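Long-range contacts in fructose-bisphosphate aldolase (Slackia heliotrinireducens, PDB 4MOZ), which belongs to the DeoC/LacD family of aldolases and folds as a closed eight-stranded parallel beta/alpha (TIM) barrel that assembles with further copies of itself: residues C[114-122]-C[148-158]; C[189-198]-C[209-217]. All blocks are in the same frame, centred on the assembly; numbering follows the deposited sequence.

Interaction 1 of 2, residues C[114-122]-C[148-158]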
ATOM      1  N   GLN C 114      -0.623  24.291  -6.122  1.00 25.68           N
ATOM      2  CA  GLN C 114      -0.041  23.724  -4.907  1.00 25.29           C
ATOM      3  C   GLN C 114       0.358  22.264  -5.122  1.00 25.38           C
ATOM      4  O   GLN C 114       1.483  21.872  -4.804  1.00 25.81           O
ATOM      5  CB  GLN C 114      -1.009  23.837  -3.718  1.00 23.59           C
ATOM      6  CG  GLN C 114      -0.468  23.223  -2.429  1.00 23.90           C
ATOM      7  CD  GLN C 114      -1.498  23.112  -1.315  1.00 23.15           C
ATOM      8  OE1 GLN C 114      -2.501  23.828  -1.298  1.00 24.32           O
ATOM      9  NE2 GLN C 114      -1.243  22.215  -0.365  1.00 20.79           N
ATOM     10  N   ASP C 115      -0.573  21.470  -5.649  1.00 25.79           N
ATOM     11  CA  ASP C 115      -0.352  20.041  -5.890  1.00 27.79           C
ATOM     12  C   ASP C 115      -1.356  19.534  -6.924  1.00 26.74           C
ATOM     13  O   ASP C 115      -2.517  19.944  -6.919  1.00 27.19           O
ATOM     14  CB  ASP C 115      -0.492  19.248  -4.580  1.00 29.16           C
ATOM     15  CG  ASP C 115       0.198  17.876  -4.623  1.00 33.43           C
ATOM     16  OD1 ASP C 115       1.102  17.646  -5.462  1.00 33.57           O
ATOM     17  OD2 ASP C 115      -0.161  17.016  -3.788  1.00 38.71           O
ATOM     18  N   ASP C 116      -0.897  18.655  -7.811  1.00 25.75           N
ATOM     19  CA  ASP C 116      -1.762  18.009  -8.796  1.00 25.51           C
ATOM     20  C   ASP C 116      -2.928  17.284  -8.111  1.00 23.99           C
ATOM     21  O   ASP C 116      -2.777  16.802  -6.991  1.00 24.15           O
ATOM     22  CB  ASP C 116      -0.951  17.024  -9.646  1.00 24.23           C
ATOM     23  CG  ASP C 116      -0.244  17.692 -10.814  1.00 25.99           C
ATOM     24  OD1 ASP C 116      -0.354  18.924 -10.993  1.00 28.75           O
ATOM     25  OD2 ASP C 116       0.433  16.973 -11.571  1.00 27.99           O
ATOM     26  N   PRO C 117      -4.090  17.204  -8.781  1.00 23.38           N
ATOM     27  CA  PRO C 117      -5.270  16.628  -8.133  1.00 23.55           C
ATOM     28  C   PRO C 117      -5.253  15.103  -8.028  1.00 22.67           C
ATOM     29  O   PRO C 117      -4.701  14.415  -8.898  1.00 22.63           O
ATOM     30  CB  PRO C 117      -6.420  17.072  -9.043  1.00 22.56           C
ATOM     31  CG  PRO C 117      -5.794  17.186 -10.395  1.00 24.20           C
ATOM     32  CD  PRO C 117      -4.377  17.646 -10.161  1.00 24.00           C
ATOM     33  N   TYR C 118      -5.853  14.604  -6.951  1.00 20.62           N
ATOM     34  CA  TYR C 118      -6.132  13.189  -6.788  1.00 22.15           C
ATOM     35  C   TYR C 118      -7.490  13.014  -6.101  1.00 22.50           C
ATOM     36  O   TYR C 118      -7.739  13.583  -5.035  1.00 22.78           O
ATOM     37  CB  TYR C 118      -5.017  12.490  -5.996  1.00 21.71           C
ATOM     38  CG  TYR C 118      -5.357  11.072  -5.568  1.00 22.07           C
ATOM     39  CD1 TYR C 118      -5.910  10.161  -6.472  1.00 22.80           C
ATOM     40  CD2 TYR C 118      -5.111  10.634  -4.268  1.00 21.73           C
ATOM     41  CE1 TYR C 118      -6.228   8.870  -6.086  1.00 24.41           C
ATOM     42  CE2 TYR C 118      -5.420   9.335  -3.873  1.00 22.99           C
ATOM     43  CZ  TYR C 118      -5.982   8.459  -4.787  1.00 24.22           C
ATOM     44  OH  TYR C 118      -6.298   7.168  -4.419  1.00 26.50           O
ATOM     45  N   SER C 119      -8.368  12.241  -6.734  1.00 24.91           N
ATOM     46  CA  SER C 119      -9.667  11.897  -6.155  1.00 24.28           C
ATOM     47  C   SER C 119      -9.715  10.392  -5.865  1.00 22.72           C
ATOM     48  O   SER C 119      -9.735   9.582  -6.795  1.00 24.10           O
ATOM     49  CB  SER C 119     -10.802  12.342  -7.082  1.00 25.08           C
ATOM     50  OG  SER C 119     -12.063  11.916  -6.604  1.00 24.80           O
ATOM     51  N   PRO C 120      -9.714  10.014  -4.571  1.00 21.76           N
ATOM     52  CA  PRO C 120      -9.587   8.617  -4.164  1.00 20.67           C
ATOM     53  C   PRO C 120     -10.914   7.865  -4.129  1.00 21.43           C
ATOM     54  O   PRO C 120     -11.940   8.438  -3.752  1.00 21.01           O
ATOM     55  CB  PRO C 120      -9.054   8.738  -2.739  1.00 19.38           C
ATOM     56  CG  PRO C 120      -9.711   9.973  -2.223  1.00 20.39           C
ATOM     57  CD  PRO C 120      -9.779  10.914  -3.400  1.00 22.28           C
ATOM     58  N   GLN C 121     -10.888   6.586  -4.501  1.00 21.67           N
ATOM     59  CA  GLN C 121     -12.043   5.727  -4.292  1.00 22.43           C
ATOM     60  C   GLN C 121     -12.382   5.754  -2.804  1.00 23.65           C
ATOM     61  O   GLN C 121     -11.515   5.554  -1.962  1.00 24.39           O
ATOM     62  CB  GLN C 121     -11.765   4.303  -4.756  1.00 22.32           C
ATOM     63  CG  GLN C 121     -12.994   3.411  -4.693  1.00 24.13           C
ATOM     64  CD  GLN C 121     -12.779   2.064  -5.355  1.00 26.29           C
ATOM     65  OE1 GLN C 121     -11.973   1.937  -6.281  1.00 26.85           O
ATOM     66  NE2 GLN C 121     -13.507   1.051  -4.891  1.00 23.36           N
ATOM     67  N   LEU C 122     -13.644   6.024  -2.494  1.00 24.64           N
ATOM     68  CA  LEU C 122     -14.063   6.303  -1.122  1.00 22.31           C
ATOM     69  C   LEU C 122     -14.379   5.055  -0.313  1.00 23.03           C
ATOM     70  O   LEU C 122     -14.373   5.101   0.909  1.00 24.35           O
ATOM     71  CB  LEU C 122     -15.258   7.259  -1.120  1.00 21.05           C
ATOM     72  CG  LEU C 122     -15.018   8.621  -1.778  1.00 21.52           C
ATOM     73  CD1 LEU C 122     -16.321   9.401  -1.924  1.00 21.41           C
ATOM     74  CD2 LEU C 122     -13.975   9.437  -1.019  1.00 21.53           C
ATOM     75  N   GLY C 148      -2.911  13.249 -16.767  1.00 22.18           N
ATOM     76  CA  GLY C 148      -1.850  14.250 -16.767  1.00 23.07           C
ATOM     77  C   GLY C 148      -1.508  14.812 -15.400  1.00 23.13           C
ATOM     78  O   GLY C 148      -0.580  15.610 -15.276  1.00 23.30           O
ATOM     79  N   SER C 149      -2.267  14.421 -14.376  1.00 23.32           N
ATOM     80  CA  SER C 149      -1.902  14.706 -12.991  1.00 23.70           C
ATOM     81  C   SER C 149      -0.748  13.791 -12.608  1.00 23.63           C
ATOM     82  O   SER C 149      -0.636  12.683 -13.133  1.00 23.04           O
ATOM     83  CB  SER C 149      -3.087  14.449 -12.055  1.00 23.15           C
ATOM     84  OG  SER C 149      -2.690  14.495 -10.690  1.00 21.82           O
ATOM     85  N   GLU C 150       0.100  14.236 -11.686  1.00 24.31           N
ATOM     86  CA  GLU C 150       1.158  13.369 -11.161  1.00 25.67           C
ATOM     87  C   GLU C 150       0.601  12.154 -10.413  1.00 24.40           C
ATOM     88  O   GLU C 150       1.327  11.198 -10.160  1.00 25.42           O
ATOM     89  CB  GLU C 150       2.138  14.159 -10.290  1.00 28.54           C
ATOM     90  CG  GLU C 150       3.036  15.063 -11.119  1.00 31.97           C
ATOM     91  CD  GLU C 150       4.115  15.758 -10.318  1.00 34.16           C
ATOM     92  OE1 GLU C 150       4.224  15.509  -9.097  1.00 38.74           O
ATOM     93  OE2 GLU C 150       4.856  16.559 -10.925  1.00 34.96           O
ATOM     94  N   TYR C 151      -0.690  12.189 -10.086  1.00 23.34           N
ATOM     95  CA  TYR C 151      -1.356  11.056  -9.449  1.00 23.77           C
ATOM     96  C   TYR C 151      -2.225  10.247 -10.421  1.00 23.35           C
ATOM     97  O   TYR C 151      -3.037   9.426  -9.993  1.00 21.76           O
ATOM     98  CB  TYR C 151      -2.172  11.531  -8.245  1.00 25.36           C
ATOM     99  CG  TYR C 151      -1.363  12.338  -7.255  1.00 29.05           C
ATOM    100  CD1 TYR C 151      -0.487  11.715  -6.364  1.00 35.43           C
ATOM    101  CD2 TYR C 151      -1.471  13.723  -7.211  1.00 27.47           C
ATOM    102  CE1 TYR C 151       0.259  12.459  -5.457  1.00 42.31           C
ATOM    103  CE2 TYR C 151      -0.734  14.474  -6.311  1.00 30.48           C
ATOM    104  CZ  TYR C 151       0.127  13.842  -5.435  1.00 38.46           C
ATOM    105  OH  TYR C 151       0.852  14.599  -4.544  1.00 40.04           O
ATOM    106  N   GLU C 152      -2.033  10.479 -11.722  1.00 24.27           N
ATOM    107  CA  GLU C 152      -2.752   9.764 -12.792  1.00 24.33           C
ATOM    108  C   GLU C 152      -2.748   8.245 -12.597  1.00 24.18           C
ATOM    109  O   GLU C 152      -3.784   7.598 -12.738  1.00 26.50           O
ATOM    110  CB  GLU C 152      -2.160  10.113 -14.164  1.00 25.32           C
ATOM    111  CG  GLU C 152      -2.733   9.326 -15.342  1.00 26.81           C
ATOM    112  CD  GLU C 152      -1.938   9.521 -16.629  1.00 28.78           C
ATOM    113  OE1 GLU C 152      -2.131  10.565 -17.294  1.00 27.58           O
ATOM    114  OE2 GLU C 152      -1.129   8.628 -16.983  1.00 29.74           O
ATOM    115  N   ALA C 153      -1.582   7.697 -12.260  1.00 24.27           N
ATOM    116  CA  ALA C 153      -1.397   6.249 -12.127  1.00 24.66           C
ATOM    117  C   ALA C 153      -2.354   5.603 -11.129  1.00 24.30           C
ATOM    118  O   ALA C 153      -2.930   4.546 -11.404  1.00 22.85           O
ATOM    119  CB  ALA C 153       0.043   5.930 -11.754  1.00 24.45           C
ATOM    120  N   THR C 154      -2.513   6.242  -9.972  1.00 23.37           N
ATOM    121  CA  THR C 154      -3.384   5.736  -8.915  1.00 24.23           C
ATOM    122  C   THR C 154      -4.831   5.660  -9.399  1.00 23.58           C
ATOM    123  O   THR C 154      -5.520   4.664  -9.163  1.00 24.93           O
ATOM    124  CB  THR C 154      -3.296   6.617  -7.655  1.00 25.67           C
ATOM    125  OG1 THR C 154      -1.918   6.807  -7.307  1.00 27.95           O
ATOM    126  CG2 THR C 154      -4.022   5.965  -6.483  1.00 26.20           C
HETATM  127  N   MSE C 155      -5.270   6.706 -10.097  1.00 21.90           N
HETATM  128  CA  MSE C 155      -6.632   6.778 -10.596  1.00 22.29           C
HETATM  129  C   MSE C 155      -6.874   5.835 -11.770  1.00 22.38           C
HETATM  130  O   MSE C 155      -7.938   5.217 -11.849  1.00 24.33           O
HETATM  131  CB  MSE C 155      -7.002   8.218 -10.938  1.00 21.59           C
HETATM  132  CG  MSE C 155      -7.256   9.056  -9.699  1.00 22.76           C
HETATM  133 SE   MSE C 155      -7.548  10.938 -10.070  1.00 26.50          SE
HETATM  134  CE  MSE C 155      -5.728  11.447 -10.569  1.00 21.78           C
ATOM    135  N   LEU C 156      -5.894   5.709 -12.665  1.00 20.77           N
ATOM    136  CA  LEU C 156      -5.970   4.706 -13.732  1.00 22.51           C
ATOM    137  C   LEU C 156      -6.200   3.297 -13.172  1.00 23.28           C
ATOM    138  O   LEU C 156      -7.051   2.559 -13.673  1.00 22.15           O
ATOM    139  CB  LEU C 156      -4.717   4.728 -14.619  1.00 21.72           C
ATOM    140  CG  LEU C 156      -4.586   5.825 -15.680  1.00 22.05           C
ATOM    141  CD1 LEU C 156      -3.215   5.772 -16.346  1.00 21.39           C
ATOM    142  CD2 LEU C 156      -5.691   5.729 -16.728  1.00 21.41           C
ATOM    143  N   ALA C 157      -5.443   2.949 -12.130  1.00 23.58           N
ATOM    144  CA  ALA C 157      -5.512   1.631 -11.494  1.00 23.81           C
ATOM    145  C   ALA C 157      -6.842   1.402 -10.790  1.00 23.72           C
ATOM    146  O   ALA C 157      -7.419   0.320 -10.891  1.00 26.60           O
ATOM    147  CB  ALA C 157      -4.360   1.455 -10.515  1.00 21.20           C
ATOM    148  N   GLU C 158      -7.326   2.411 -10.069  1.00 25.19           N
ATOM    149  CA  GLU C 158      -8.630   2.304  -9.415  1.00 26.57           C
ATOM    150  C   GLU C 158      -9.745   2.183 -10.454  1.00 24.87           C
ATOM    151  O   GLU C 158     -10.605   1.311 -10.339  1.00 27.22           O
ATOM    152  CB  GLU C 158      -8.888   3.486  -8.468  1.00 26.93           C
ATOM    153  CG  GLU C 158      -8.035   3.483  -7.208  1.00 28.15           C
ATOM    154  CD  GLU C 158      -8.346   4.627  -6.248  1.00 29.89           C
ATOM    155  OE1 GLU C 158      -9.153   5.524  -6.576  1.00 25.68           O
ATOM    156  OE2 GLU C 158      -7.770   4.627  -5.139  1.00 34.91           O
TER
HETATM  157  O   HOH W   1       0.952  17.504 -14.138  1.00 22.91           O
HETATM  158  O   HOH W   2     -10.946   0.093  -7.939  1.00 27.41           O
HETATM  159  O   HOH W   3      -8.911   4.852  -2.544  1.00 31.57           O
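Among the polar contacts, Tyr151 OH donates to the syn lone pair of Asp115 OD2 (2.7 Å), the carboxylate standing at the ring edge with its plane turned 84° from the ring. Asp116 OD2 accepts a hydrogen bond from the backbone N of Glu150 on its anti side at 2.8 Å and another from a water that also donates to Gly148 O. Ser149 OG works both ways, giving its hydrogen to Pro117 O (2.7 Å) while accepting from Tyr151 N in an ST turn. Glu158 OE1 accepts a bond from Gln121 N at 2.9 Å, 32° out of the carboxylate plane, and is also bonded to Tyr143 OH; OE2 takes a weak bond from Tyr118 OH.

Apolar packing centres on Tyr118. CG anti to the backbone N (chi1 169°) lays the ring along Met155, which runs the opposite way, with Met155 CG 3.7 Å from Tyr118 CD1. The selenium of Met155, a selenomethionine, makes a Met-aromatic contact at the ring edge. Nearer the backbone, Tyr118 CB abuts Tyr151 CB at 3.8 Å.

Neighbouring beta/alpha units of a TIM barrel here meet through the loop after strand 99-102, laid along the start of helix 152-168.

Interaction 2 of 2, residues C[189-198]-C[209-217]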
ATOM      1  N   LYS C 189      -8.918  22.232 -22.266  1.00 33.52           N
ATOM      2  CA  LYS C 189     -10.095  22.106 -23.120  1.00 35.60           C
ATOM      3  C   LYS C 189      -9.768  22.216 -24.614  1.00 34.17           C
ATOM      4  O   LYS C 189     -10.639  22.526 -25.434  1.00 33.23           O
ATOM      5  CB  LYS C 189     -11.172  23.111 -22.685  1.00 36.62           C
ATOM      6  CG  LYS C 189     -11.714  22.822 -21.293  1.00 38.92           C
ATOM      7  CD  LYS C 189     -12.584  23.937 -20.750  1.00 41.40           C
ATOM      8  CE  LYS C 189     -13.119  23.561 -19.380  1.00 43.53           C
ATOM      9  NZ  LYS C 189     -13.863  24.687 -18.756  1.00 49.82           N
ATOM     10  N   ALA C 190      -8.511  21.948 -24.964  1.00 31.91           N
ATOM     11  CA  ALA C 190      -8.123  21.816 -26.362  1.00 30.72           C
ATOM     12  C   ALA C 190      -8.841  20.606 -26.964  1.00 30.92           C
ATOM     13  O   ALA C 190      -9.085  19.618 -26.266  1.00 32.04           O
ATOM     14  CB  ALA C 190      -6.615  21.669 -26.492  1.00 25.64           C
ATOM     15  N   PRO C 191      -9.206  20.688 -28.256  1.00 31.08           N
ATOM     16  CA  PRO C 191      -9.877  19.569 -28.931  1.00 32.08           C
ATOM     17  C   PRO C 191      -9.154  18.220 -28.787  1.00 30.43           C
ATOM     18  O   PRO C 191      -9.810  17.207 -28.542  1.00 30.65           O
ATOM     19  CB  PRO C 191      -9.907  20.016 -30.394  1.00 32.16           C
ATOM     20  CG  PRO C 191      -9.951  21.508 -30.315  1.00 30.65           C
ATOM     21  CD  PRO C 191      -9.134  21.888 -29.115  1.00 30.65           C
ATOM     22  N   THR C 192      -7.826  18.214 -28.925  1.00 30.44           N
ATOM     23  CA  THR C 192      -7.034  16.979 -28.821  1.00 29.65           C
ATOM     24  C   THR C 192      -7.061  16.399 -27.408  1.00 29.22           C
ATOM     25  O   THR C 192      -7.057  15.179 -27.229  1.00 31.02           O
ATOM     26  CB  THR C 192      -5.560  17.185 -29.237  1.00 30.09           C
ATOM     27  OG1 THR C 192      -4.991  18.248 -28.467  1.00 32.59           O
ATOM     28  CG2 THR C 192      -5.442  17.510 -30.730  1.00 27.63           C
ATOM     29  N   THR C 193      -7.088  17.278 -26.411  1.00 27.25           N
ATOM     30  CA  THR C 193      -7.160  16.866 -25.017  1.00 27.40           C
ATOM     31  C   THR C 193      -8.477  16.144 -24.728  1.00 27.42           C
ATOM     32  O   THR C 193      -8.485  15.080 -24.103  1.00 27.94           O
ATOM     33  CB  THR C 193      -7.009  18.072 -24.082  1.00 27.44           C
ATOM     34  OG1 THR C 193      -5.754  18.716 -24.335  1.00 27.56           O
ATOM     35  CG2 THR C 193      -7.069  17.645 -22.626  1.00 29.53           C
ATOM     36  N   ILE C 194      -9.578  16.728 -25.201  1.00 25.84           N
ATOM     37  CA  ILE C 194     -10.913  16.169 -25.013  1.00 25.64           C
ATOM     38  C   ILE C 194     -11.050  14.837 -25.748  1.00 24.57           C
ATOM     39  O   ILE C 194     -11.633  13.888 -25.225  1.00 23.10           O
ATOM     40  CB  ILE C 194     -12.003  17.163 -25.479  1.00 25.45           C
ATOM     41  CG1 ILE C 194     -11.879  18.506 -24.737  1.00 25.74           C
ATOM     42  CG2 ILE C 194     -13.399  16.564 -25.335  1.00 24.14           C
ATOM     43  CD1 ILE C 194     -11.915  18.425 -23.224  1.00 25.36           C
ATOM     44  N   ALA C 195     -10.493  14.772 -26.957  1.00 26.59           N
ATOM     45  CA  ALA C 195     -10.509  13.545 -27.751  1.00 25.37           C
ATOM     46  C   ALA C 195      -9.686  12.440 -27.086  1.00 24.35           C
ATOM     47  O   ALA C 195     -10.115  11.281 -27.038  1.00 23.97           O
ATOM     48  CB  ALA C 195     -10.026  13.815 -29.168  1.00 25.97           C
ATOM     49  N   GLY C 196      -8.517  12.810 -26.565  1.00 23.59           N
ATOM     50  CA  GLY C 196      -7.653  11.882 -25.830  1.00 23.24           C
ATOM     51  C   GLY C 196      -8.356  11.275 -24.630  1.00 23.16           C
ATOM     52  O   GLY C 196      -8.341  10.054 -24.434  1.00 21.07           O
ATOM     53  N   ALA C 197      -8.985  12.142 -23.836  1.00 24.36           N
ATOM     54  CA  ALA C 197      -9.737  11.739 -22.651  1.00 23.42           C
ATOM     55  C   ALA C 197     -10.850  10.760 -23.012  1.00 23.41           C
ATOM     56  O   ALA C 197     -11.035   9.744 -22.344  1.00 23.98           O
ATOM     57  CB  ALA C 197     -10.307  12.967 -21.953  1.00 23.25           C
ATOM     58  N   ALA C 198     -11.579  11.070 -24.083  1.00 24.07           N
ATOM     59  CA  ALA C 198     -12.662  10.219 -24.558  1.00 24.50           C
ATOM     60  C   ALA C 198     -12.174   8.826 -24.958  1.00 24.67           C
ATOM     61  O   ALA C 198     -12.823   7.828 -24.645  1.00 25.44           O
ATOM     62  CB  ALA C 198     -13.389  10.883 -25.715  1.00 23.08           C
ATOM     63  N   VAL C 209     -18.590   8.216 -21.105  1.00 23.71           N
ATOM     64  CA  VAL C 209     -17.516   9.105 -20.684  1.00 24.34           C
ATOM     65  C   VAL C 209     -18.021  10.546 -20.649  1.00 25.11           C
ATOM     66  O   VAL C 209     -18.616  11.031 -21.617  1.00 26.28           O
ATOM     67  CB  VAL C 209     -16.253   8.976 -21.576  1.00 23.96           C
ATOM     68  CG1 VAL C 209     -16.578   9.153 -23.055  1.00 24.50           C
ATOM     69  CG2 VAL C 209     -15.170   9.958 -21.139  1.00 23.74           C
ATOM     70  N   LYS C 210     -17.803  11.211 -19.518  1.00 24.44           N
ATOM     71  CA  LYS C 210     -18.154  12.615 -19.369  1.00 25.79           C
ATOM     72  C   LYS C 210     -16.904  13.473 -19.521  1.00 25.53           C
ATOM     73  O   LYS C 210     -15.939  13.300 -18.787  1.00 27.65           O
ATOM     74  CB  LYS C 210     -18.871  12.849 -18.023  1.00 26.50           C
ATOM     75  CG  LYS C 210     -18.809  14.256 -17.438  1.00 29.11           C
ATOM     76  CD  LYS C 210     -19.367  15.354 -18.327  1.00 31.55           C
ATOM     77  CE  LYS C 210     -19.363  16.682 -17.577  1.00 34.80           C
ATOM     78  NZ  LYS C 210     -18.811  17.812 -18.370  1.00 35.76           N
ATOM     79  N   VAL C 211     -16.930  14.378 -20.493  1.00 25.38           N
ATOM     80  CA  VAL C 211     -15.812  15.287 -20.759  1.00 25.70           C
ATOM     81  C   VAL C 211     -16.298  16.732 -20.762  1.00 26.86           C
ATOM     82  O   VAL C 211     -17.497  16.986 -20.824  1.00 31.18           O
ATOM     83  CB  VAL C 211     -15.125  14.991 -22.120  1.00 25.75           C
ATOM     84  CG1 VAL C 211     -14.435  13.631 -22.109  1.00 24.39           C
ATOM     85  CG2 VAL C 211     -16.120  15.089 -23.271  1.00 24.76           C
ATOM     86  N   ASN C 212     -15.367  17.675 -20.686  1.00 27.19           N
ATOM     87  CA  ASN C 212     -15.674  19.076 -20.923  1.00 29.29           C
ATOM     88  C   ASN C 212     -15.907  19.318 -22.408  1.00 31.33           C
ATOM     89  O   ASN C 212     -15.344  18.599 -23.244  1.00 31.35           O
ATOM     90  CB  ASN C 212     -14.520  19.960 -20.462  1.00 30.00           C
ATOM     91  CG  ASN C 212     -14.469  20.114 -18.962  1.00 31.12           C
ATOM     92  OD1 ASN C 212     -15.497  20.317 -18.315  1.00 33.67           O
ATOM     93  ND2 ASN C 212     -13.266  20.022 -18.399  1.00 31.94           N
ATOM     94  N   PRO C 213     -16.734  20.326 -22.750  1.00 32.04           N
ATOM     95  CA  PRO C 213     -16.777  20.725 -24.153  1.00 31.00           C
ATOM     96  C   PRO C 213     -15.434  21.335 -24.565  1.00 29.74           C
ATOM     97  O   PRO C 213     -14.859  22.115 -23.804  1.00 29.89           O
ATOM     98  CB  PRO C 213     -17.895  21.776 -24.190  1.00 32.68           C
ATOM     99  CG  PRO C 213     -18.007  22.277 -22.786  1.00 30.67           C
ATOM    100  CD  PRO C 213     -17.673  21.103 -21.918  1.00 30.84           C
ATOM    101  N   PRO C 214     -14.913  20.952 -25.745  1.00 29.79           N
ATOM    102  CA  PRO C 214     -13.685  21.576 -26.246  1.00 30.20           C
ATOM    103  C   PRO C 214     -13.930  23.009 -26.706  1.00 31.21           C
ATOM    104  O   PRO C 214     -15.047  23.345 -27.094  1.00 30.36           O
ATOM    105  CB  PRO C 214     -13.304  20.700 -27.442  1.00 28.80           C
ATOM    106  CG  PRO C 214     -14.583  20.065 -27.877  1.00 29.57           C
ATOM    107  CD  PRO C 214     -15.387  19.867 -26.625  1.00 28.30           C
ATOM    108  N   VAL C 215     -12.897  23.844 -26.659  1.00 32.17           N
ATOM    109  CA  VAL C 215     -12.993  25.205 -27.189  1.00 34.60           C
ATOM    110  C   VAL C 215     -13.223  25.200 -28.707  1.00 36.51           C
ATOM    111  O   VAL C 215     -12.870  24.239 -29.402  1.00 35.18           O
ATOM    112  CB  VAL C 215     -11.742  26.064 -26.862  1.00 36.01           C
ATOM    113  CG1 VAL C 215     -11.631  26.316 -25.365  1.00 34.99           C
ATOM    114  CG2 VAL C 215     -10.469  25.426 -27.411  1.00 35.67           C
ATOM    115  N   ALA C 216     -13.836  26.271 -29.204  1.00 37.20           N
ATOM    116  CA  ALA C 216     -13.900  26.520 -30.637  1.00 38.34           C
ATOM    117  C   ALA C 216     -12.507  26.886 -31.132  1.00 39.94           C
ATOM    118  O   ALA C 216     -11.699  27.447 -30.387  1.00 41.60           O
ATOM    119  CB  ALA C 216     -14.880  27.641 -30.944  1.00 38.22           C
ATOM    120  N   THR C 217     -12.229  26.547 -32.384  1.00 42.96           N
ATOM    121  CA  THR C 217     -10.982  26.935 -33.038  1.00 45.64           C
ATOM    122  C   THR C 217     -11.313  27.707 -34.318  1.00 50.91           C
ATOM    123  O   THR C 217     -12.486  27.844 -34.676  1.00 46.57           O
ATOM    124  CB  THR C 217     -10.094  25.707 -33.349  1.00 42.67           C
ATOM    125  OG1 THR C 217     -10.874  24.693 -33.996  1.00 40.48           O
ATOM    126  CG2 THR C 217      -9.498  25.131 -32.066  1.00 40.48           C
TER
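The amide of Asn212 carries the methylene chain of Lys189 over one face: Lys189 CE stands above the amide plane, 3.7 Å from Asn212 ND2. The lysine can reach it because its chain runs extended beyond CG, crossing the amide at a slant. The two residues flank the beta-alpha-beta crossover of the TIM barrel formed by strand 172-177, helix 191-204 and strand 208-210: Lys189 just before its helix, Asn212 in the loop after its second strand. The contact is the packing of that helix on the following parallel strand and the loop that continues it.

Ile194 fills the middle. Asn212 O lies against both its branches, 3.4 Å from Ile194 CD1; CG2 also meets Val211 CG2 at 3.7 Å, while CG1, beside the backbone N (chi1 -57°), lies against Pro214 CB at 3.8 Å. Nearer the strand, small side chains let helix and sheet come close, Ala197 CB touching Val211 CG1 and Ala198 packing on Val209. Ala229 and Leu226 of helix 222-232 close over Ile194 and Pro214 respectively.

At the other end, beside the start of the helix, Pro191 CG and Thr217 CG2 meet tip to tip at 4.0 Å, and Pro191 CD lies across Val215 CG2. Asn225 of helix 222-232 bonds Val215 O and Thr217 OG1, holding this part of the loop to the next helix. The one direct hydrogen bond between the segments joins backbone to backbone: Val215 N donates to Lys189 O at 2.9 Å, and Pro214 CA approaches the same Lys189 O to 3.3 Å in a CA-H...O contact.

In the fold
Interactions 1 and 2 come in series along the chain, the first closing before the second opens, with centres about 19 Å apart and nearest atoms about 8 Å apart, so they do not touch. Both belong to one closed eight-stranded barrel. Interaction 1 joins the loop after strand 99-102 to the helix after strand 138-145; interaction 2 packs the helix of the crossover from strand 172-177 to strand 208-210 against that second strand and the loop after it. Strand 172-177 lies between strands 138-145 and 208-210, so the two contacts involve successive parts of the strand order. Interaction 1 lies at interfaces with two other subunits, whereas interaction 2 borders one through Ala195 of its helix.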